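Local coordinates for polysaccharide biosynthesis protein CapD (Bacillus thuringiensis HD-771, PDB 6BWC) that binds NADP and UDP-N-acetylglucosamine and probably acts as a short-chain dehydrogenase-type enzyme early in CMP-pseudaminic acid biosynthesis for flagellin glycosylation, at residues L11-T16 with S74-I79; T194-S199 with E261-K266. The protein carries 2 engineered substitutions. One frame throughout, in Å; residues are numbered along the deposited sequence.

Contact 1: residues L11-T16 with S74-I79; sequences LIIGGT and SAMENI. With NAP (NADP nicotinamide-adenine-dinucleotide phosphate), chain N.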
ATOM      1  N   LEU C  11      12.236   8.647  23.006  1.00 16.80           N
ATOM      2  CA  LEU C  11      11.996   7.370  22.323  1.00 16.26           C
ATOM      3  C   LEU C  11      13.341   6.717  22.007  1.00 16.63           C
ATOM      4  O   LEU C  11      14.190   7.349  21.359  1.00 17.09           O
ATOM      5  CB  LEU C  11      11.225   7.596  21.026  1.00 15.66           C
ATOM      6  CG  LEU C  11      10.758   6.377  20.229  1.00 15.57           C
ATOM      7  CD1 LEU C  11       9.675   5.565  20.927  1.00 15.75           C
ATOM      8  CD2 LEU C  11      10.226   6.840  18.886  1.00 15.78           C
ATOM      9  N   ILE C  12      13.546   5.479  22.485  1.00 16.29           N
ATOM     10  CA  ILE C  12      14.680   4.647  22.062  1.00 15.87           C
ATOM     11  C   ILE C  12      14.164   3.550  21.178  1.00 15.87           C
ATOM     12  O   ILE C  12      13.839   2.454  21.658  1.00 16.17           O
ATOM     13  CB  ILE C  12      15.448   3.984  23.218  1.00 15.67           C
ATOM     14  CG1 ILE C  12      15.803   4.994  24.302  1.00 15.77           C
ATOM     15  CG2 ILE C  12      16.728   3.365  22.678  1.00 15.53           C
ATOM     16  CD1 ILE C  12      16.404   4.343  25.529  1.00 15.91           C
ATOM     17  N   ILE C  13      14.099   3.862  19.884  1.00 16.09           N
ATOM     18  CA  ILE C  13      13.730   2.904  18.825  1.00 15.86           C
ATOM     19  C   ILE C  13      14.798   1.809  18.784  1.00 16.46           C
ATOM     20  O   ILE C  13      15.905   2.038  18.283  1.00 16.54           O
ATOM     21  CB  ILE C  13      13.582   3.612  17.438  1.00 15.56           C
ATOM     22  CG1 ILE C  13      12.395   4.596  17.449  1.00 14.67           C
ATOM     23  CG2 ILE C  13      13.427   2.608  16.283  1.00 15.49           C
ATOM     24  CD1 ILE C  13      12.275   5.450  16.212  1.00 14.34           C
ATOM     25  N   GLY C  14      14.452   0.638  19.330  1.00 17.30           N
ATOM     26  CA  GLY C  14      15.379  -0.490  19.514  1.00 17.70           C
ATOM     27  C   GLY C  14      16.002  -0.530  20.905  1.00 18.17           C
ATOM     28  O   GLY C  14      17.175  -0.883  21.049  1.00 18.48           O
ATOM     29  N   GLY C  15      15.208  -0.194  21.925  1.00 18.34           N
ATOM     30  CA  GLY C  15      15.657  -0.196  23.318  1.00 18.24           C
ATOM     31  C   GLY C  15      15.731  -1.548  24.013  1.00 18.66           C
ATOM     32  O   GLY C  15      16.170  -1.619  25.156  1.00 19.22           O
ATOM     33  N   THR C  16      15.282  -2.622  23.368  1.00 19.17           N
ATOM     34  CA  THR C  16      15.414  -3.964  23.954  1.00 19.68           C
ATOM     35  C   THR C  16      16.803  -4.559  23.765  1.00 19.34           C
ATOM     36  O   THR C  16      17.187  -5.465  24.498  1.00 20.60           O
ATOM     37  CB  THR C  16      14.363  -4.971  23.416  1.00 19.96           C
ATOM     38  OG1 THR C  16      14.331  -4.967  21.981  1.00 20.20           O
ATOM     39  CG2 THR C  16      12.973  -4.653  23.965  1.00 20.02           C
ATOM     40  N   SER C  74       3.009   7.309  15.930  1.00 14.38           N
ATOM     41  CA  SER C  74       2.337   7.461  17.225  1.00 14.78           C
ATOM     42  C   SER C  74       3.231   7.224  18.413  1.00 14.25           C
ATOM     43  O   SER C  74       2.919   7.693  19.495  1.00 15.48           O
ATOM     44  CB  SER C  74       1.138   6.522  17.334  1.00 15.86           C
ATOM     45  OG  SER C  74       1.507   5.185  17.018  1.00 17.28           O
ATOM     46  N   ALA C  75       4.302   6.460  18.235  1.00 13.46           N
ATOM     47  CA  ALA C  75       5.341   6.332  19.247  1.00 12.71           C
ATOM     48  C   ALA C  75       6.074   7.626  19.436  1.00 12.20           C
ATOM     49  O   ALA C  75       6.503   7.899  20.532  1.00 12.05           O
ATOM     50  CB  ALA C  75       6.333   5.261  18.858  1.00 12.85           C
ATOM     51  N   MET C  76       6.249   8.396  18.365  1.00 11.83           N
ATOM     52  CA  MET C  76       6.898   9.727  18.446  1.00 11.87           C
ATOM     53  C   MET C  76       6.041  10.908  18.963  1.00 11.86           C
ATOM     54  O   MET C  76       6.545  12.028  19.104  1.00 11.82           O
ATOM     55  CB  MET C  76       7.489  10.122  17.081  1.00 11.57           C
ATOM     56  CG  MET C  76       8.732   9.348  16.713  1.00 11.36           C
ATOM     57  SD  MET C  76       9.510  10.059  15.270  1.00 10.85           S
ATOM     58  CE  MET C  76      10.531   8.660  14.812  1.00 10.79           C
ATOM     59  N   GLU C  77       4.767  10.673  19.216  1.00 12.08           N
ATOM     60  CA  GLU C  77       3.866  11.753  19.579  1.00 12.63           C
ATOM     61  C   GLU C  77       4.416  12.556  20.760  1.00 12.68           C
ATOM     62  O   GLU C  77       4.783  11.995  21.803  1.00 12.08           O
ATOM     63  CB  GLU C  77       2.461  11.213  19.849  1.00 12.99           C
ATOM     64  CG  GLU C  77       1.535  12.124  20.638  1.00 13.59           C
ATOM     65  CD  GLU C  77       1.607  11.911  22.152  1.00 14.07           C
ATOM     66  OE1 GLU C  77       1.429  12.913  22.877  1.00 14.45           O
ATOM     67  OE2 GLU C  77       1.808  10.766  22.636  1.00 14.13           O
ATOM     68  N   ASN C  78       4.510  13.870  20.536  1.00 12.97           N
ATOM     69  CA  ASN C  78       4.947  14.841  21.538  1.00 13.38           C
ATOM     70  C   ASN C  78       6.299  14.487  22.208  1.00 13.73           C
ATOM     71  O   ASN C  78       6.589  14.924  23.324  1.00 13.58           O
ATOM     72  CB  ASN C  78       3.786  15.084  22.535  1.00 13.36           C
ATOM     73  CG  ASN C  78       4.170  15.940  23.739  1.00 13.02           C
ATOM     74  OD1 ASN C  78       4.536  17.100  23.603  1.00 13.26           O
ATOM     75  ND2 ASN C  78       4.090  15.358  24.918  1.00 12.71           N
ATOM     76  N   ILE C  79       7.142  13.759  21.474  1.00 14.51           N
ATOM     77  CA  ILE C  79       8.464  13.352  21.956  1.00 14.93           C
ATOM     78  C   ILE C  79       9.545  14.321  21.512  1.00 15.19           C
ATOM     79  O   ILE C  79       9.443  14.947  20.458  1.00 16.45           O
ATOM     80  CB  ILE C  79       8.773  11.867  21.625  1.00 14.84           C
ATOM     81  CG1 ILE C  79       8.633  11.091  22.928  1.00 15.33           C
ATOM     82  CG2 ILE C  79      10.171  11.633  21.062  1.00 14.47           C
ATOM     83  CD1 ILE C  79       8.431   9.625  22.743  1.00 15.86           C
TER
HETATM   84  PA  NAP N 400      20.658  -5.480  18.927  1.00 11.89           P
HETATM   85  O1A NAP N 400      21.045  -5.976  20.291  1.00 11.76           O
HETATM   86  O2A NAP N 400      20.300  -6.520  17.921  1.00 11.61           O
HETATM   87  O5B NAP N 400      19.476  -4.420  19.043  1.00 12.48           O
HETATM   88  C5B NAP N 400      18.528  -4.294  17.980  1.00 13.55           C
HETATM   89  C4B NAP N 400      17.275  -3.597  18.499  1.00 14.05           C
HETATM   90  O4B NAP N 400      16.361  -3.255  17.459  1.00 14.10           O
HETATM   91  C3B NAP N 400      16.506  -4.524  19.402  1.00 14.55           C
HETATM   92  O3B NAP N 400      15.887  -3.665  20.356  1.00 14.51           O
HETATM   93  C2B NAP N 400      15.523  -5.178  18.465  1.00 15.21           C
HETATM   94  O2B NAP N 400      14.476  -5.735  19.232  1.00 16.97           O
HETATM   95  C1B NAP N 400      15.141  -4.001  17.567  1.00 14.74           C
HETATM   96  N9A NAP N 400      14.630  -4.237  16.173  1.00 14.66           N
HETATM   97  C8A NAP N 400      15.111  -5.035  15.176  1.00 14.92           C
HETATM   98  N7A NAP N 400      14.361  -4.936  14.025  1.00 14.59           N
HETATM   99  C5A NAP N 400      13.383  -4.051  14.284  1.00 14.59           C
HETATM  100  C6A NAP N 400      12.228  -3.459  13.564  1.00 14.46           C
HETATM  101  N6A NAP N 400      11.940  -3.782  12.295  1.00 14.61           N
HETATM  102  N1A NAP N 400      11.456  -2.566  14.206  1.00 14.28           N
HETATM  103  C2A NAP N 400      11.687  -2.199  15.479  1.00 14.38           C
HETATM  104  N3A NAP N 400      12.704  -2.694  16.202  1.00 14.44           N
HETATM  105  C4A NAP N 400      13.570  -3.599  15.681  1.00 14.58           C
HETATM  106  O3  NAP N 400      21.782  -4.517  18.283  1.00 11.95           O
HETATM  107  PN  NAP N 400      22.853  -3.576  19.055  1.00 11.96           P
HETATM  108  O1N NAP N 400      22.246  -2.914  20.284  1.00 12.34           O
HETATM  109  O2N NAP N 400      24.152  -4.316  19.150  1.00 11.96           O
HETATM  110  O5D NAP N 400      23.153  -2.478  17.945  1.00 12.19           O
HETATM  111  C5D NAP N 400      22.326  -1.343  17.871  1.00 12.66           C
HETATM  112  C4D NAP N 400      22.709  -0.497  16.661  1.00 13.08           C
HETATM  113  O4D NAP N 400      24.134  -0.334  16.672  1.00 13.12           O
HETATM  114  C3D NAP N 400      22.336  -1.022  15.263  1.00 13.12           C
HETATM  115  O3D NAP N 400      21.739   0.046  14.523  1.00 13.01           O
HETATM  116  C2D NAP N 400      23.642  -1.435  14.627  1.00 13.32           C
HETATM  117  O2D NAP N 400      23.665  -1.209  13.213  1.00 13.21           O
HETATM  118  C1D NAP N 400      24.646  -0.536  15.349  1.00 13.49           C
HETATM  119  N1N NAP N 400      26.011  -1.070  15.429  1.00 13.68           N
HETATM  120  C2N NAP N 400      26.249  -2.082  16.280  1.00 14.03           C
HETATM  121  C3N NAP N 400      27.495  -2.662  16.442  1.00 13.84           C
HETATM  122  C7N NAP N 400      27.747  -3.805  17.362  1.00 14.26           C
HETATM  123  O7N NAP N 400      28.842  -4.367  17.301  1.00 14.63           O
HETATM  124  N7N NAP N 400      26.815  -4.241  18.213  1.00 14.44           N
HETATM  125  C4N NAP N 400      28.642  -2.116  15.672  1.00 14.01           C
HETATM  126  C5N NAP N 400      28.269  -1.022  14.769  1.00 13.95           C
HETATM  127  C6N NAP N 400      26.980  -0.523  14.695  1.00 13.68           C
HETATM  128  P2B NAP N 400      13.474  -6.839  18.618  1.00 20.64           P
HETATM  129  O1X NAP N 400      12.802  -7.294  19.900  1.00 20.66           O
HETATM  130  O2X NAP N 400      12.504  -6.079  17.738  1.00 19.86           O
HETATM  131  O3X NAP N 400      14.345  -7.881  17.876  1.00 20.55           O
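L11 sets one methyl of its forked end on A75 and the other on M76, and no hydrogen bond joins the two segments. With CG anti to the backbone N (chi1 -174°), the branch leaves the strand toward the end of helix 69-75. CD1 rests on A75 CB at 3.9 Å, while CD2 meets M76 CG at 3.6 Å. I79 covers the base of the same leucine, its CD1 lying 3.9 Å from L11 CB, so three residues of 74-79 share one side chain.

M76 extends the contact along the strand. Its chain is stretched beyond CG (chi2 -170°, chi3 -162°), which carries the methyl CE past L11 to I13 CD1, 3.9 Å away. The methionine crosses both L11 and I13 at about a right angle. V82, from strand 81-84, and V112, A115 and A116, from helix 98-118, also pack on M76. I79 comes back to L11 through a type II turn from M76, fastened by the bond from I79 N to M76 O (3.0 Å).

Past I13 the chain turns to the cofactor. G14, at a positive phi, brings its bare backbone close against the NADP ribose. T16 OG1 and the ribose O3B are hydrogen-bonded at 2.6 Å, with either able to donate, and S39 OG is a further partner of the threonine hydroxyl. A first parallel strand running into a glycine-rich turn, here through G14 and G15, against the adenosine ribose is consistent with the dinucleotide-binding motif of the Rossmann fold, as in short-chain dehydrogenases.

Contact 2: residues T194-S199 with E261-K266; sequences TVTDLS and EEIGLK. With UD1 (uridine-diphosphate-N-acetylglucosamine), chain O.
V195 is held through both its N and its O by the neighbouring strand. V195 N donates to E261 O (2.9 Å, nearly straight at 172°), and V195 O accepts from I263 N at 2.7 Å. These bonds make a short parallel pairing in which T194 and E261 project to one face, V195 and E262 to the other. On the first face T194 CG2, anti to its own N, lies against CG1 and CD1 of I263; R53 of a neighbouring subunit packs on both residues.

One step on, T196 turns to the UDP-sugar. Its CB passes G264 O at 3.7 Å, and from there the side chain splits. A chi1 of 50° sets OG1 between the backbone N and the carbonyl carbon, bringing it 2.5 Å from the ribose hydroxyl O2' and 3.2 Å from the uracil O2; which acceptor takes its proton is not settled. The other branch, CG2, comes up under the face of the uracil, 3.5 Å from its C2, with I263 CG2 and K266 CG behind it.

Here the two-stranded sheet is consistent with the substrate-binding part of an extended short-chain dehydrogenase, its strand end meeting the nucleotide base. The uracil N3 donates a hydrogen bond to T194 O at 2.7 Å, and T196 N donates to O2 at 3.0 Å, so backbone groups two residues apart grip the base much as a pairing partner would. K266 runs an extended chain past the edge of the ring, its NZ near O4 and C5, while its backbone N is hydrogen-bonded to the side chain of E269, a residue that also binds the nucleotide sugar. Further along, L265 CD1 lies beside CB and OD2 of D197, and M271 packs on both residues.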
ATOM      1  N   THR C 194      34.925 -21.689  16.313  1.00 32.12           N
ATOM      2  CA  THR C 194      34.839 -21.517  14.866  1.00 30.80           C
ATOM      3  C   THR C 194      35.524 -20.213  14.461  1.00 30.33           C
ATOM      4  O   THR C 194      35.056 -19.120  14.782  1.00 29.36           O
ATOM      5  CB  THR C 194      33.377 -21.485  14.413  1.00 31.72           C
ATOM      6  OG1 THR C 194      32.848 -22.814  14.439  1.00 30.77           O
ATOM      7  CG2 THR C 194      33.244 -20.944  13.005  1.00 33.19           C
ATOM      8  N   VAL C 195      36.605 -20.339  13.706  1.00 30.69           N
ATOM      9  CA  VAL C 195      37.451 -19.212  13.356  1.00 29.65           C
ATOM     10  C   VAL C 195      37.266 -18.912  11.868  1.00 28.93           C
ATOM     11  O   VAL C 195      37.437 -19.784  11.028  1.00 29.04           O
ATOM     12  CB  VAL C 195      38.898 -19.542  13.771  1.00 30.03           C
ATOM     13  CG1 VAL C 195      39.929 -19.095  12.744  1.00 30.61           C
ATOM     14  CG2 VAL C 195      39.171 -18.957  15.160  1.00 29.93           C
ATOM     15  N   THR C 196      36.878 -17.685  11.552  1.00 28.14           N
ATOM     16  CA  THR C 196      36.723 -17.254  10.161  1.00 27.32           C
ATOM     17  C   THR C 196      38.123 -17.143   9.540  1.00 27.61           C
ATOM     18  O   THR C 196      38.484 -17.925   8.664  1.00 30.75           O
ATOM     19  CB  THR C 196      35.954 -15.903  10.043  1.00 27.09           C
ATOM     20  OG1 THR C 196      36.534 -14.915  10.926  1.00 26.42           O
ATOM     21  CG2 THR C 196      34.430 -16.078  10.361  1.00 26.24           C
ATOM     22  N   ASP C 197      38.929 -16.208  10.028  1.00 25.51           N
ATOM     23  CA  ASP C 197      40.220 -15.920   9.423  1.00 23.83           C
ATOM     24  C   ASP C 197      41.001 -15.075  10.428  1.00 23.76           C
ATOM     25  O   ASP C 197      40.678 -13.909  10.640  1.00 24.17           O
ATOM     26  CB  ASP C 197      39.968 -15.185   8.106  1.00 22.70           C
ATOM     27  CG  ASP C 197      41.229 -14.767   7.400  1.00 22.52           C
ATOM     28  OD1 ASP C 197      42.251 -14.481   8.062  1.00 21.09           O
ATOM     29  OD2 ASP C 197      41.168 -14.687   6.151  1.00 22.66           O
ATOM     30  N   LEU C 198      42.021 -15.665  11.046  1.00 23.17           N
ATOM     31  CA  LEU C 198      42.669 -15.061  12.223  1.00 23.28           C
ATOM     32  C   LEU C 198      43.352 -13.735  11.927  1.00 23.41           C
ATOM     33  O   LEU C 198      43.446 -12.860  12.789  1.00 23.33           O
ATOM     34  CB  LEU C 198      43.667 -16.042  12.853  1.00 23.63           C
ATOM     35  CG  LEU C 198      43.015 -17.304  13.421  1.00 23.54           C
ATOM     36  CD1 LEU C 198      44.032 -18.396  13.734  1.00 23.35           C
ATOM     37  CD2 LEU C 198      42.172 -16.956  14.642  1.00 23.46           C
ATOM     38  N   SER C 199      43.784 -13.582  10.686  1.00 24.14           N
ATOM     39  CA  SER C 199      44.390 -12.339  10.199  1.00 24.37           C
ATOM     40  C   SER C 199      43.511 -11.085  10.215  1.00 24.61           C
ATOM     41  O   SER C 199      44.023  -9.989  10.003  1.00 25.34           O
ATOM     42  CB  SER C 199      44.902 -12.548   8.766  1.00 24.22           C
ATOM     43  OG  SER C 199      44.362 -11.572   7.903  1.00 24.74           O
ATOM     44  N   GLU C 261      38.650 -24.679  14.584  1.00 31.12           N
ATOM     45  CA  GLU C 261      38.310 -25.028  13.179  1.00 32.21           C
ATOM     46  C   GLU C 261      38.190 -23.803  12.238  1.00 34.24           C
ATOM     47  O   GLU C 261      37.454 -22.856  12.519  1.00 35.47           O
ATOM     48  CB  GLU C 261      37.063 -25.929  13.113  1.00 31.09           C
ATOM     49  CG  GLU C 261      35.753 -25.306  12.644  1.00 29.55           C
ATOM     50  CD  GLU C 261      34.703 -26.366  12.472  1.00 29.05           C
ATOM     51  OE1 GLU C 261      33.996 -26.652  13.446  1.00 31.81           O
ATOM     52  OE2 GLU C 261      34.620 -26.966  11.385  1.00 28.03           O
ATOM     53  N   GLU C 262      38.922 -23.835  11.125  1.00 36.25           N
ATOM     54  CA  GLU C 262      38.920 -22.740  10.163  1.00 38.53           C
ATOM     55  C   GLU C 262      37.641 -22.892   9.348  1.00 38.83           C
ATOM     56  O   GLU C 262      37.445 -23.891   8.653  1.00 41.02           O
ATOM     57  CB  GLU C 262      40.159 -22.771   9.240  1.00 42.39           C
ATOM     58  CG  GLU C 262      40.764 -21.410   8.871  1.00 44.02           C
ATOM     59  CD  GLU C 262      42.116 -21.185   9.526  1.00 47.96           C
ATOM     60  OE1 GLU C 262      43.100 -20.959   8.787  1.00 50.55           O
ATOM     61  OE2 GLU C 262      42.204 -21.269  10.774  1.00 49.37           O
ATOM     62  N   ILE C 263      36.762 -21.904   9.474  1.00 38.62           N
ATOM     63  CA  ILE C 263      35.525 -21.813   8.702  1.00 35.31           C
ATOM     64  C   ILE C 263      35.781 -21.036   7.407  1.00 32.18           C
ATOM     65  O   ILE C 263      35.103 -21.277   6.425  1.00 32.14           O
ATOM     66  CB  ILE C 263      34.377 -21.167   9.563  1.00 36.57           C
ATOM     67  CG1 ILE C 263      33.277 -22.185   9.859  1.00 36.06           C
ATOM     68  CG2 ILE C 263      33.794 -19.895   8.927  1.00 37.63           C
ATOM     69  CD1 ILE C 263      31.899 -21.587  10.066  1.00 36.91           C
ATOM     70  N   GLY C 264      36.739 -20.102   7.410  1.00 29.61           N
ATOM     71  CA  GLY C 264      36.872 -19.111   6.332  1.00 27.90           C
ATOM     72  C   GLY C 264      35.844 -17.973   6.429  1.00 26.79           C
ATOM     73  O   GLY C 264      34.863 -18.048   7.168  1.00 26.47           O
ATOM     74  N   LEU C 265      36.071 -16.907   5.672  1.00 24.83           N
ATOM     75  CA  LEU C 265      35.093 -15.828   5.533  1.00 23.06           C
ATOM     76  C   LEU C 265      33.649 -16.269   5.346  1.00 23.14           C
ATOM     77  O   LEU C 265      33.361 -17.196   4.593  1.00 24.12           O
ATOM     78  CB  LEU C 265      35.442 -14.971   4.331  1.00 22.38           C
ATOM     79  CG  LEU C 265      36.454 -13.848   4.504  1.00 23.16           C
ATOM     80  CD1 LEU C 265      37.447 -14.018   5.656  1.00 23.61           C
ATOM     81  CD2 LEU C 265      37.191 -13.707   3.178  1.00 24.06           C
ATOM     82  N   LYS C 266      32.759 -15.572   6.042  1.00 22.14           N
ATOM     83  CA  LYS C 266      31.350 -15.529   5.713  1.00 21.64           C
ATOM     84  C   LYS C 266      31.159 -14.539   4.532  1.00 21.20           C
ATOM     85  O   LYS C 266      31.942 -13.607   4.379  1.00 20.22           O
ATOM     86  CB  LYS C 266      30.546 -15.091   6.955  1.00 21.72           C
ATOM     87  CG  LYS C 266      30.753 -15.994   8.179  1.00 21.34           C
ATOM     88  CD  LYS C 266      29.748 -15.784   9.313  1.00 20.55           C
ATOM     89  CE  LYS C 266      29.597 -17.059  10.139  1.00 20.29           C
ATOM     90  NZ  LYS C 266      29.201 -16.785  11.539  1.00 20.11           N
TER
HETATM   91  C1' UD1 O 401      29.928  -6.145  14.215  1.00 12.53           C
HETATM   92  C2' UD1 O 401      28.483  -5.708  14.047  1.00 12.80           C
HETATM   93  C3' UD1 O 401      28.286  -4.891  12.771  1.00 12.91           C
HETATM   94  C4' UD1 O 401      29.320  -3.777  12.640  1.00 12.57           C
HETATM   95  C5' UD1 O 401      30.737  -4.221  13.053  1.00 12.55           C
HETATM   96  C6' UD1 O 401      31.636  -2.992  13.241  1.00 12.45           C
HETATM   97  C7' UD1 O 401      27.152  -7.479  15.122  1.00 13.80           C
HETATM   98  C8' UD1 O 401      26.466  -8.813  14.906  1.00 14.08           C
HETATM   99  N2' UD1 O 401      27.601  -6.861  14.025  1.00 13.01           N
HETATM  100  O1' UD1 O 401      30.336  -6.900  13.085  1.00 13.55           O
HETATM  101  O3' UD1 O 401      26.947  -4.357  12.768  1.00 13.17           O
HETATM  102  O4' UD1 O 401      29.361  -3.287  11.313  1.00 12.23           O
HETATM  103  O5' UD1 O 401      30.739  -5.007  14.264  1.00 12.14           O
HETATM  104  O6' UD1 O 401      32.967  -3.235  12.778  1.00 12.54           O
HETATM  105  O7' UD1 O 401      27.320  -7.050  16.263  1.00 14.37           O
HETATM  106  N1  UD1 O 401      34.123 -14.507  13.697  1.00 20.15           N
HETATM  107  C2  UD1 O 401      34.664 -15.815  13.882  1.00 19.84           C
HETATM  108  N3  UD1 O 401      33.836 -16.856  14.068  1.00 19.85           N
HETATM  109  C4  UD1 O 401      32.497 -16.702  14.084  1.00 19.12           C
HETATM  110  C5  UD1 O 401      31.938 -15.458  13.927  1.00 19.04           C
HETATM  111  C6  UD1 O 401      32.771 -14.364  13.750  1.00 19.69           C
HETATM  112  O2  UD1 O 401      35.890 -16.024  13.857  1.00 19.54           O
HETATM  113  O4  UD1 O 401      31.737 -17.666  14.265  1.00 18.47           O
HETATM  114  C1B UD1 O 401      34.999 -13.338  13.465  1.00 19.04           C
HETATM  115  C2B UD1 O 401      34.585 -12.425  12.308  1.00 19.02           C
HETATM  116  O2' UD1 O 401      35.128 -12.849  11.065  1.00 19.34           O
HETATM  117  C3B UD1 O 401      35.056 -11.050  12.737  1.00 18.75           C
HETATM  118  C4B UD1 O 401      34.963 -11.135  14.246  1.00 18.45           C
HETATM  119  O4B UD1 O 401      34.934 -12.516  14.604  1.00 18.82           O
HETATM  120  O3B UD1 O 401      36.413 -10.743  12.399  1.00 18.94           O
HETATM  121  C5B UD1 O 401      33.732 -10.447  14.814  1.00 17.70           C
HETATM  122  O5B UD1 O 401      32.487 -11.019  14.384  1.00 16.47           O
HETATM  123  PA  UD1 O 401      31.180 -10.367  15.052  1.00 16.16           P
HETATM  124  O1A UD1 O 401      29.933 -11.186  14.820  1.00 16.47           O
HETATM  125  O2A UD1 O 401      31.457  -9.928  16.493  1.00 16.67           O
HETATM  126  O3A UD1 O 401      31.056  -8.878  14.440  1.00 15.22           O
HETATM  127  PB  UD1 O 401      31.378  -8.167  13.022  1.00 14.70           P
HETATM  128  O1B UD1 O 401      30.860  -9.027  11.887  1.00 14.67           O
HETATM  129  O2B UD1 O 401      32.797  -7.628  12.884  1.00 14.28           O

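In the fold
From the N terminus, strand 9-13 is the first element of the large mixed sheet. Contact 1 closes a loop of 57 residues that includes strands 34-39 and 59-63 and returns through helix 69-75, tying the first strand to the helix that precedes strand 81-84. Only later does contact 2 open: strand 192-195 pairs with strand 259-262 across 61 intervening residues, among them helices 207-220 and 236-251. The loops therefore follow in series, neither enclosing nor crossing the other. They lie on opposite sides of the chain's centre, their nearest atoms about 21 Å apart, one touching NADP and the other UDP-N-acetylglucosamine.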